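Local coordinates for envelope glycoprotein (Thogoto virus, PDB 5XEA) that probably attaches the virus to a receptor on the host cell and later drives fusion of the viral membrane with that of the host, at residues F150-W155 with S274-T279; T164-P167 with T171-H174; P179-W182 with F187-L190; A222-G227 with F231-H236. One frame throughout, in Å; residues are numbered along the deposited sequence. Where two conformers were deposited one is given.

Interaction 1. Residues F150-W155 with S274-T279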
# COMPACT_ATOMS: atom_id res chain seq x y z
N PHE B 150 5.33 16.96 1.73
CA PHE B 150 6.30 16.45 0.77
C PHE B 150 5.96 16.96 -0.63
O PHE B 150 4.87 17.49 -0.88
CB PHE B 150 6.36 14.91 0.78
CG PHE B 150 5.06 14.23 0.39
CD1 PHE B 150 4.74 14.00 -0.94
CD2 PHE B 150 4.18 13.78 1.36
CE1 PHE B 150 3.55 13.36 -1.29
CE2 PHE B 150 3.01 13.14 1.03
CZ PHE B 150 2.69 12.93 -0.28
N PHE B 151 6.91 16.80 -1.55
CA PHE B 151 6.75 17.32 -2.90
C PHE B 151 7.50 16.41 -3.86
O PHE B 151 8.19 15.48 -3.44
CB PHE B 151 7.24 18.77 -2.99
CG PHE B 151 8.71 18.93 -2.69
CD1 PHE B 151 9.66 18.86 -3.71
CD2 PHE B 151 9.15 19.13 -1.39
CE1 PHE B 151 11.02 19.00 -3.43
CE2 PHE B 151 10.49 19.26 -1.10
CZ PHE B 151 11.44 19.19 -2.12
N ASN B 152 7.32 16.67 -5.15
CA ASN B 152 8.11 16.05 -6.21
C ASN B 152 8.94 17.12 -6.91
O ASN B 152 8.66 18.32 -6.80
CB ASN B 152 7.23 15.35 -7.25
CG ASN B 152 6.62 14.05 -6.74
OD1 ASN B 152 7.18 13.39 -5.85
ND2 ASN B 152 5.49 13.68 -7.31
N LEU B 153 9.97 16.67 -7.62
CA LEU B 153 10.60 17.50 -8.64
C LEU B 153 10.10 17.05 -10.01
O LEU B 153 9.62 15.93 -10.17
CB LEU B 153 12.13 17.41 -8.58
CG LEU B 153 12.87 18.03 -7.40
CD1 LEU B 153 14.39 17.91 -7.64
CD2 LEU B 153 12.45 19.48 -7.15
N GLN B 154 10.22 17.93 -10.99
CA GLN B 154 9.63 17.64 -12.29
C GLN B 154 10.30 18.49 -13.35
O GLN B 154 10.59 19.67 -13.12
CB GLN B 154 8.12 17.89 -12.27
CG GLN B 154 7.42 17.59 -13.59
CD GLN B 154 5.90 17.60 -13.46
OE1 GLN B 154 5.32 17.02 -12.53
NE2 GLN B 154 5.23 18.28 -14.39
N TRP B 155 10.54 17.89 -14.51
CA TRP B 155 11.06 18.62 -15.66
C TRP B 155 9.93 19.38 -16.32
O TRP B 155 8.93 18.78 -16.73
CB TRP B 155 11.67 17.67 -16.68
CG TRP B 155 13.00 17.10 -16.34
CD1 TRP B 155 13.25 15.84 -15.91
CD2 TRP B 155 14.28 17.74 -16.46
NE1 TRP B 155 14.59 15.66 -15.72
CE2 TRP B 155 15.25 16.82 -16.05
CE3 TRP B 155 14.69 19.02 -16.86
CZ2 TRP B 155 16.62 17.11 -16.04
CZ3 TRP B 155 16.04 19.32 -16.84
CH2 TRP B 155 16.99 18.37 -16.43
N SER B 274 -2.63 12.81 -9.76
CA SER B 274 -1.39 12.29 -9.20
C SER B 274 -1.69 11.05 -8.36
O SER B 274 -2.67 11.01 -7.62
CB SER B 274 -0.70 13.35 -8.34
OG SER B 274 0.35 12.77 -7.59
N TRP B 275 -0.85 10.03 -8.51
CA TRP B 275 -0.96 8.83 -7.71
C TRP B 275 -0.68 9.09 -6.23
O TRP B 275 -0.98 8.22 -5.40
CB TRP B 275 0.01 7.77 -8.25
CG TRP B 275 -0.42 7.20 -9.57
CD1 TRP B 275 0.30 7.19 -10.74
CD2 TRP B 275 -1.66 6.54 -9.87
NE1 TRP B 275 -0.42 6.57 -11.74
CE2 TRP B 275 -1.62 6.16 -11.23
CE3 TRP B 275 -2.80 6.22 -9.11
CZ2 TRP B 275 -2.67 5.49 -11.84
CZ3 TRP B 275 -3.85 5.55 -9.73
CH2 TRP B 275 -3.78 5.19 -11.08
N THR B 276 -0.11 10.24 -5.89
CA THR B 276 0.12 10.59 -4.49
C THR B 276 -1.19 10.87 -3.73
O THR B 276 -1.15 10.97 -2.50
CB THR B 276 1.04 11.81 -4.37
OG1 THR B 276 0.40 12.95 -4.97
CG2 THR B 276 2.45 11.55 -5.07
N VAL B 277 -2.32 10.99 -4.42
CA VAL B 277 -3.60 11.17 -3.73
C VAL B 277 -4.51 9.95 -3.85
O VAL B 277 -5.59 9.95 -3.25
CB VAL B 277 -4.35 12.44 -4.19
CG1 VAL B 277 -3.45 13.66 -4.07
CG2 VAL B 277 -4.88 12.29 -5.61
N VAL B 278 -4.11 8.91 -4.56
CA VAL B 278 -4.97 7.74 -4.73
C VAL B 278 -4.61 6.72 -3.65
O VAL B 278 -3.47 6.27 -3.56
CB VAL B 278 -4.85 7.15 -6.14
CG1 VAL B 278 -5.82 5.97 -6.29
CG2 VAL B 278 -5.14 8.21 -7.20
N THR B 279 -5.60 6.35 -2.84
CA THR B 279 -5.40 5.43 -1.73
C THR B 279 -5.18 4.00 -2.23
O THR B 279 -5.97 3.50 -3.04
CB THR B 279 -6.64 5.45 -0.84
OG1 THR B 279 -6.79 6.75 -0.25
CG2 THR B 279 -6.52 4.39 0.21

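Interaction 2. Residues T164-P167 with T171-H174. With NAG (2-acetamido-2-deoxy-beta-D-glucopyranose), chain E.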
# COMPACT_ATOMS: atom_id res chain seq x y z
N THR B 164 4.40 21.00 -6.50
CA THR B 164 3.58 21.04 -5.30
C THR B 164 2.34 20.19 -5.51
O THR B 164 1.66 20.31 -6.54
CB THR B 164 3.23 22.48 -4.96
OG1 THR B 164 4.37 23.10 -4.35
CG2 THR B 164 1.99 22.57 -4.00
N LEU B 165 2.06 19.31 -4.55
CA LEU B 165 1.04 18.29 -4.69
C LEU B 165 -0.24 18.76 -4.00
O LEU B 165 -0.24 19.02 -2.79
CB LEU B 165 1.54 16.97 -4.09
CG LEU B 165 2.92 16.53 -4.63
CD1 LEU B 165 3.42 15.25 -3.97
CD2 LEU B 165 2.85 16.34 -6.11
N LEU B 166 -1.30 18.89 -4.76
CA LEU B 166 -2.51 19.37 -4.11
C LEU B 166 -3.42 18.19 -3.75
O LEU B 166 -3.35 17.13 -4.38
CB LEU B 166 -3.26 20.34 -5.03
CG LEU B 166 -2.49 21.58 -5.50
CD1 LEU B 166 -3.34 22.41 -6.47
CD2 LEU B 166 -2.03 22.44 -4.34
N PRO B 167 -4.30 18.32 -2.75
CA PRO B 167 -5.09 17.14 -2.32
C PRO B 167 -6.14 16.67 -3.32
O PRO B 167 -6.61 15.53 -3.18
CB PRO B 167 -5.72 17.59 -0.99
CG PRO B 167 -5.53 19.07 -0.93
CD PRO B 167 -4.34 19.40 -1.76
N THR B 171 -1.34 19.30 -9.66
CA THR B 171 -0.04 19.74 -9.20
C THR B 171 0.27 21.12 -9.76
O THR B 171 -0.21 21.49 -10.83
CB THR B 171 1.08 18.78 -9.61
OG1 THR B 171 1.19 18.76 -11.04
CG2 THR B 171 0.80 17.36 -9.10
N VAL B 172 1.10 21.87 -9.03
CA VAL B 172 1.55 23.19 -9.44
C VAL B 172 3.07 23.17 -9.51
O VAL B 172 3.75 22.95 -8.50
CB VAL B 172 1.08 24.29 -8.47
CG1 VAL B 172 1.46 25.66 -9.01
CG2 VAL B 172 -0.43 24.19 -8.24
N GLU B 173 3.61 23.42 -10.70
CA GLU B 173 5.05 23.41 -10.91
C GLU B 173 5.60 24.83 -10.82
O GLU B 173 5.05 25.76 -11.43
CB GLU B 173 5.41 22.77 -12.25
CG GLU B 173 5.43 21.24 -12.18
CD GLU B 173 4.04 20.63 -12.02
OE1 GLU B 173 3.80 19.94 -11.01
OE2 GLU B 173 3.20 20.87 -12.90
N HIS B 174 6.65 25.01 -10.03
CA HIS B 174 7.21 26.33 -9.81
C HIS B 174 8.69 26.20 -9.48
O HIS B 174 9.16 25.13 -9.07
CB HIS B 174 6.49 27.08 -8.70
CG HIS B 174 6.47 26.33 -7.40
ND1 HIS B 174 7.34 26.61 -6.37
CD2 HIS B 174 5.69 25.32 -6.97
CE1 HIS B 174 7.09 25.80 -5.36
NE2 HIS B 174 6.10 25.00 -5.70
C1 NAG E . -7.52 21.48 -7.49
C2 NAG E . -8.39 22.11 -8.58
C3 NAG E . -7.83 23.47 -9.02
C4 NAG E . -7.56 24.37 -7.83
C5 NAG E . -6.65 23.62 -6.86
C6 NAG E . -6.35 24.36 -5.58
C7 NAG E . -9.57 20.47 -9.98
C8 NAG E . -9.49 19.60 -11.19
N2 NAG E . -8.49 21.21 -9.72
O3 NAG E . -8.75 24.08 -9.92
O4 NAG E . -6.97 25.58 -8.30
O5 NAG E . -7.31 22.42 -6.45
O6 NAG E . -7.41 24.20 -4.64
O7 NAG E . -10.56 20.50 -9.26

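Interaction 3. Residues P179-W182 with F187-L190. With NAG (2-acetamido-2-deoxy-beta-D-glucopyranose), chain C.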
# COMPACT_ATOMS: atom_id res chain seq x y z
N PRO B 179 7.59 31.43 -4.31
CA PRO B 179 6.57 30.89 -3.41
C PRO B 179 5.21 30.88 -4.10
O PRO B 179 4.93 31.69 -4.98
CB PRO B 179 6.58 31.87 -2.22
CG PRO B 179 7.70 32.84 -2.49
CD PRO B 179 7.96 32.81 -3.96
N LEU B 180 4.36 29.93 -3.70
CA LEU B 180 3.00 29.88 -4.22
C LEU B 180 2.06 30.53 -3.22
O LEU B 180 2.16 30.28 -2.01
CB LEU B 180 2.54 28.44 -4.46
CG LEU B 180 3.25 27.51 -5.43
CD1 LEU B 180 2.47 26.19 -5.45
CD2 LEU B 180 3.31 28.14 -6.82
N PHE B 181 1.15 31.36 -3.72
CA PHE B 181 0.10 31.95 -2.90
C PHE B 181 -1.20 31.96 -3.68
O PHE B 181 -1.24 32.44 -4.81
CB PHE B 181 0.42 33.38 -2.44
CG PHE B 181 -0.70 34.02 -1.65
CD1 PHE B 181 -0.84 33.76 -0.29
CD2 PHE B 181 -1.62 34.84 -2.27
CE1 PHE B 181 -1.88 34.33 0.44
CE2 PHE B 181 -2.67 35.42 -1.54
CZ PHE B 181 -2.80 35.16 -0.19
N TRP B 182 -2.26 31.45 -3.06
CA TRP B 182 -3.57 31.57 -3.66
C TRP B 182 -4.62 31.59 -2.57
O TRP B 182 -4.39 31.19 -1.42
CB TRP B 182 -3.85 30.45 -4.67
CG TRP B 182 -4.15 29.10 -4.08
CD1 TRP B 182 -5.38 28.56 -3.87
CD2 TRP B 182 -3.20 28.11 -3.68
NE1 TRP B 182 -5.26 27.30 -3.34
CE2 TRP B 182 -3.93 26.99 -3.21
CE3 TRP B 182 -1.80 28.05 -3.65
CZ2 TRP B 182 -3.32 25.85 -2.73
CZ3 TRP B 182 -1.19 26.90 -3.17
CH2 TRP B 182 -1.96 25.82 -2.71
N PHE B 187 -10.10 30.35 2.82
CA PHE B 187 -8.71 30.00 3.01
C PHE B 187 -7.81 30.79 2.08
O PHE B 187 -8.16 31.07 0.93
CB PHE B 187 -8.49 28.49 2.76
CG PHE B 187 -8.44 27.66 4.02
CD1 PHE B 187 -7.24 27.44 4.68
CD2 PHE B 187 -9.59 27.11 4.55
CE1 PHE B 187 -7.19 26.67 5.84
CE2 PHE B 187 -9.56 26.35 5.72
CZ PHE B 187 -8.36 26.13 6.36
N SER B 188 -6.63 31.12 2.58
CA SER B 188 -5.48 31.39 1.72
C SER B 188 -4.36 30.41 2.04
O SER B 188 -4.27 29.90 3.16
CB SER B 188 -4.99 32.84 1.87
OG SER B 188 -6.02 33.75 1.50
N TYR B 189 -3.52 30.15 1.04
CA TYR B 189 -2.45 29.17 1.13
C TYR B 189 -1.14 29.79 0.66
O TYR B 189 -1.08 30.43 -0.39
CB TYR B 189 -2.73 27.94 0.28
CG TYR B 189 -4.07 27.30 0.52
CD1 TYR B 189 -4.20 26.21 1.36
CD2 TYR B 189 -5.20 27.78 -0.12
CE1 TYR B 189 -5.44 25.61 1.58
CE2 TYR B 189 -6.46 27.19 0.09
CZ TYR B 189 -6.56 26.10 0.94
OH TYR B 189 -7.80 25.54 1.14
N LEU B 190 -0.08 29.56 1.43
CA LEU B 190 1.27 29.96 1.05
C LEU B 190 2.18 28.73 1.11
O LEU B 190 2.31 28.11 2.18
CB LEU B 190 1.79 31.08 1.96
CG LEU B 190 3.21 31.60 1.69
CD1 LEU B 190 3.35 32.20 0.29
CD2 LEU B 190 3.58 32.61 2.76
C1 NAG C . -7.22 26.77 -7.49
C2 NAG C . -6.26 27.87 -7.95
C3 NAG C . -6.84 29.24 -7.63
C4 NAG C . -8.06 29.49 -8.49
C5 NAG C . -9.09 28.38 -8.32
C6 NAG C . -9.57 27.77 -9.62
C7 NAG C . -3.99 26.93 -7.82
C8 NAG C . -2.72 26.89 -7.03
N2 NAG C . -4.95 27.71 -7.33
O3 NAG C . -5.85 30.23 -7.88
O4 NAG C . -8.65 30.73 -8.13
O5 NAG C . -8.65 27.29 -7.48
O6 NAG C . -8.72 28.11 -10.71
O7 NAG C . -4.14 26.28 -8.85

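Interaction 4. Residues A222-G227 with F231-H236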
# COMPACT_ATOMS: atom_id res chain seq x y z
N ALA B 222 14.76 -0.41 -18.64
CA ALA B 222 15.89 -0.13 -17.77
C ALA B 222 15.40 0.15 -16.37
O ALA B 222 14.54 1.01 -16.16
CB ALA B 222 16.72 1.05 -18.30
N PHE B 223 15.95 -0.59 -15.40
CA PHE B 223 15.58 -0.48 -14.00
C PHE B 223 16.81 -0.03 -13.23
O PHE B 223 17.85 -0.70 -13.26
CB PHE B 223 15.08 -1.82 -13.45
CG PHE B 223 14.03 -2.46 -14.32
CD1 PHE B 223 14.40 -3.24 -15.40
CD2 PHE B 223 12.68 -2.29 -14.04
CE1 PHE B 223 13.44 -3.84 -16.20
CE2 PHE B 223 11.71 -2.89 -14.82
CZ PHE B 223 12.09 -3.67 -15.91
N CYS B 224 16.70 1.09 -12.52
CA CYS B 224 17.86 1.67 -11.88
C CYS B 224 17.65 1.78 -10.38
O CYS B 224 16.52 1.83 -9.88
CB CYS B 224 18.18 3.05 -12.45
SG CYS B 224 18.21 3.07 -14.23
N GLN B 225 18.77 1.85 -9.68
CA GLN B 225 18.81 2.16 -8.26
C GLN B 225 19.67 3.39 -8.07
O GLN B 225 20.70 3.54 -8.73
CB GLN B 225 19.37 0.99 -7.44
CG GLN B 225 19.82 1.38 -6.04
CD GLN B 225 20.29 0.20 -5.20
OE1 GLN B 225 20.58 -0.88 -5.71
NE2 GLN B 225 20.38 0.41 -3.89
N ASP B 226 19.25 4.29 -7.20
CA ASP B 226 20.09 5.41 -6.77
C ASP B 226 19.84 5.59 -5.28
O ASP B 226 18.86 6.25 -4.87
CB ASP B 226 19.77 6.67 -7.57
CG ASP B 226 20.65 7.83 -7.17
OD1 ASP B 226 21.72 7.58 -6.58
OD2 ASP B 226 20.28 8.99 -7.45
N GLY B 227 20.69 4.97 -4.46
CA GLY B 227 20.50 4.98 -3.02
C GLY B 227 19.32 4.07 -2.66
O GLY B 227 19.30 2.86 -2.96
N PHE B 231 13.70 3.06 -9.77
CA PHE B 231 12.79 3.56 -10.78
C PHE B 231 13.11 2.89 -12.10
O PHE B 231 14.23 2.45 -12.34
CB PHE B 231 12.87 5.09 -10.89
CG PHE B 231 14.28 5.63 -10.84
CD1 PHE B 231 15.07 5.66 -11.97
CD2 PHE B 231 14.81 6.08 -9.64
CE1 PHE B 231 16.38 6.13 -11.92
CE2 PHE B 231 16.11 6.56 -9.58
CZ PHE B 231 16.90 6.58 -10.72
N GLU B 232 12.10 2.81 -12.95
CA GLU B 232 12.31 2.41 -14.33
C GLU B 232 12.54 3.66 -15.16
O GLU B 232 11.71 4.57 -15.15
CB GLU B 232 11.11 1.63 -14.86
CG GLU B 232 11.22 1.30 -16.33
CD GLU B 232 9.94 0.74 -16.91
OE1 GLU B 232 9.00 0.44 -16.14
OE2 GLU B 232 9.87 0.60 -18.16
N VAL B 233 13.66 3.72 -15.88
CA VAL B 233 13.93 4.88 -16.72
C VAL B 233 13.15 4.73 -18.02
O VAL B 233 13.38 3.80 -18.80
CB VAL B 233 15.43 5.04 -16.97
CG1 VAL B 233 15.69 5.91 -18.21
CG2 VAL B 233 16.07 5.68 -15.75
N THR B 234 12.21 5.65 -18.25
CA THR B 234 11.33 5.61 -19.41
C THR B 234 11.72 6.60 -20.49
O THR B 234 11.26 6.47 -21.63
CB THR B 234 9.90 5.91 -18.97
OG1 THR B 234 9.88 7.16 -18.28
CG2 THR B 234 9.39 4.82 -18.04
N SER B 235 12.53 7.60 -20.15
CA SER B 235 13.06 8.55 -21.11
C SER B 235 14.39 9.04 -20.57
O SER B 235 14.75 8.77 -19.42
CB SER B 235 12.10 9.72 -21.34
OG SER B 235 12.18 10.65 -20.28
N HIS B 236 15.12 9.77 -21.41
CA HIS B 236 16.43 10.27 -20.99
C HIS B 236 16.29 11.38 -19.95
O HIS B 236 17.18 11.56 -19.12
CB HIS B 236 17.22 10.77 -22.19
CG HIS B 236 16.84 12.14 -22.65
ND1 HIS B 236 15.79 12.37 -23.52
CD2 HIS B 236 17.39 13.35 -22.39
CE1 HIS B 236 15.70 13.67 -23.75
NE2 HIS B 236 16.66 14.29 -23.08
O HOH W 1 12.70 1.39 -19.34

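Interaction 1. Residues F150-W155 with S274-T279
Phe150 and Asn152 meet Thr276 in a small, buried van der Waals contact, where the long strand 133-156 is touched by the loop that leads into helix 282-327. The loop comes back to the strand after more than a hundred residues, and its methyl-bearing Thr276 lies close to both side chains. Phe150 offers the rim of its ring: CE1 lies 4.3 Å from Thr276 CB, which sits near the ring plane. The first torsion of Phe150 (chi1 62°) places CG between the backbone N and carbonyl carbon and sends the ring to the loop. Asn152 adds its amide, with ND2 4.3 Å from Thr276 CG2. At that range the contact is loose packing, and the polar work of this side chain is done by OD1, which is hydrogen-bonded to Arg414.

Threonine suits its place because it has two different ends. Its carbon side faces the strand, while OG1 shares a short 2.6 Å hydrogen bond with Ser274 OG, which ties the loop to itself. The same loop is tightened by the backbone bond from Val277 N to Ser274 O (3.2 Å), and Thr276 is bonded through its backbone to Val417. The preceding Trp275 meets His286 of the second subunit edge to face. This is the packing of a compact connecting turn against a sheet, just before the long helix of a trimeric fusion glycoprotein of the gp64 family.

Interaction 2. Residues T164-P167 with T171-H174
Thr164 and Val172 form the hydrogen-bonded pair of a short antiparallel beta hairpin, made of strands 159-165 and 171-174. Thr164 N donates to Val172 O at 2.9 Å, and Val172 N returns the bond to Thr164 O at 3.0 Å; both are fairly straight, at 164° and 162°. Thr164 O also receives a CA-H...O contact from Thr171 CA. With chi1 at 56°, His174 turns its imidazole edge-on toward Thr164, and NE2 donates to Thr164 OG1 at 2.9 Å, the oxygen lying nearly in the ring plane. One residue on, Leu165 and Thr171 make the non-hydrogen-bonded pair; their side chains leave the sheet on the same face and run next to each other, with Leu165 CD2 3.8 Å from Thr171 CG2. The methyl of the beta-branched threonine packs well against leucine, while its hydroxyl turns to Glu173, where OG1 donates to the syn lone pair of OE1 at 2.9 Å.

The other face carries Thr164, Val172 and, just past the strand, Leu166. Leu166 CD1 touches Val172 CG2 at 3.8 Å. The same methyl packs on an N-acetylglucosamine, Leu166 CD1 lying 3.5 Å from C5 of the sugar. That sugar probably belongs to the chain on Asn168, in the turn of the hairpin, and it is also hydrogen-bonded to Glu184. Leu180, from the next strand, packs on Thr164, Val172 and His174.

Glu40 stands behind the threonine-histidine pair: its OE2 bonds weakly to His174 NE2, and its OE1 is hydrogen-bonded to Thr164 OG1.

Interaction 3. Residues P179-W182 with F187-L190
Trp182 and Tyr189 dominate this antiparallel hairpin of strands 180-184 and 187-192. Their backbones form a hydrogen-bonded pair: Tyr189 N gives a 2.8 Å bond to Trp182 O, almost in line with the carbonyl, and Trp182 N donates to Tyr189 O at 3.1 Å. CA-H...O contacts fill the places between these bonds, as from Phe181 CA to Tyr189 O.

Aromatic contacts follow. Tyr189 CB stands over the six-membered ring of Trp182, a CH-pi contact 3.6 Å from its centroid. The phenol ring is slid along the same indole face, planes 19° apart and barely overlapping, with CD2 3.3 Å from NE1. The first torsion of Trp182 (chi1 75°) folds the indole back toward Tyr189. Over the opposite face lies the acetamido group (N2 and C8) of an N-acetylglucosamine, linked through C1 to O4 of the sugar that packs on Leu166; a broad flat ring suits being held between sugar and tyrosine.

Apolar packing occupies the other sheet face, where Phe181 CB is 4.2 Å from Leu190 CD1. Helix 77-86 packs here through Leu80 and Leu81, whereas Trp423 and Val426 of helix 421-437 reach Trp182 and Tyr189. This is an antiparallel beta hairpin of the branched sheet, with aromatic-sugar packing of the common tryptophan-glycan kind.

Interaction 4. Residues A222-G227 with F231-H236
One water bridges Ala222 and its neighbours Glu232 and Val233: it accepts from Ala222 N at 2.8 Å and donates to Val233 O at 2.6 Å and, at 3.2 Å, to Glu232 OE2. It sits at the open end of an antiparallel beta hairpin, strands 221-226 and 229-233, where the direct backbone bonding gives out. Next to it, Val233 N donates to Ala222 O, but with a bent angle of 143°.

Further along, Cys224 and Phe231 form a proper hydrogen-bonded pair. Cys224 N points to Phe231 O at 2.8 Å and nearly straight (176°), and Phe231 N donates to Cys224 O at 3.1 Å.

Cys224 and Phe231, both buried, share a face with Ala222 and Val233. A chi1 of 42° turns the Phe231 ring toward the partner strand, with CE1 3.6 Å from Cys224 CB. A wide apolar ring suits the aromatic cluster it joins, made with Tyr245, Phe238 and His240. Asp226 OD2 is held by Arg32 and Tyr245, while on the reverse face Phe223 packs on Glu297 of the second subunit. The sulfur of Cys224, joined in a disulfide to Cys206, rests 3.7 Å from Val233 CG2.

Overall arrangement
The strands of interactions 2 and 3 and strand 133-156 of interaction 1 belong to one antiparallel sheet, in which strands 133-156 and 159-165 are neighbours; interaction 4 closes the edge hairpin of a separate six-stranded sheet. Along the chain, interactions 2, 3 and 4 follow in series, all nested in the loop that interaction 1 closes. The centres of interactions 1 and 2 are about 8 Å apart and those of 2 and 3 about 12 Å. Leu165 packs on Phe150, and Leu166 on Trp182. Interaction 4 lies about 17 Å from interaction 1 between centres, without touching it. Both touch neighbouring subunits, consistent with a place at the trimer interface; interactions 2 and 3 touch none and pack on successive sugars of one glycan.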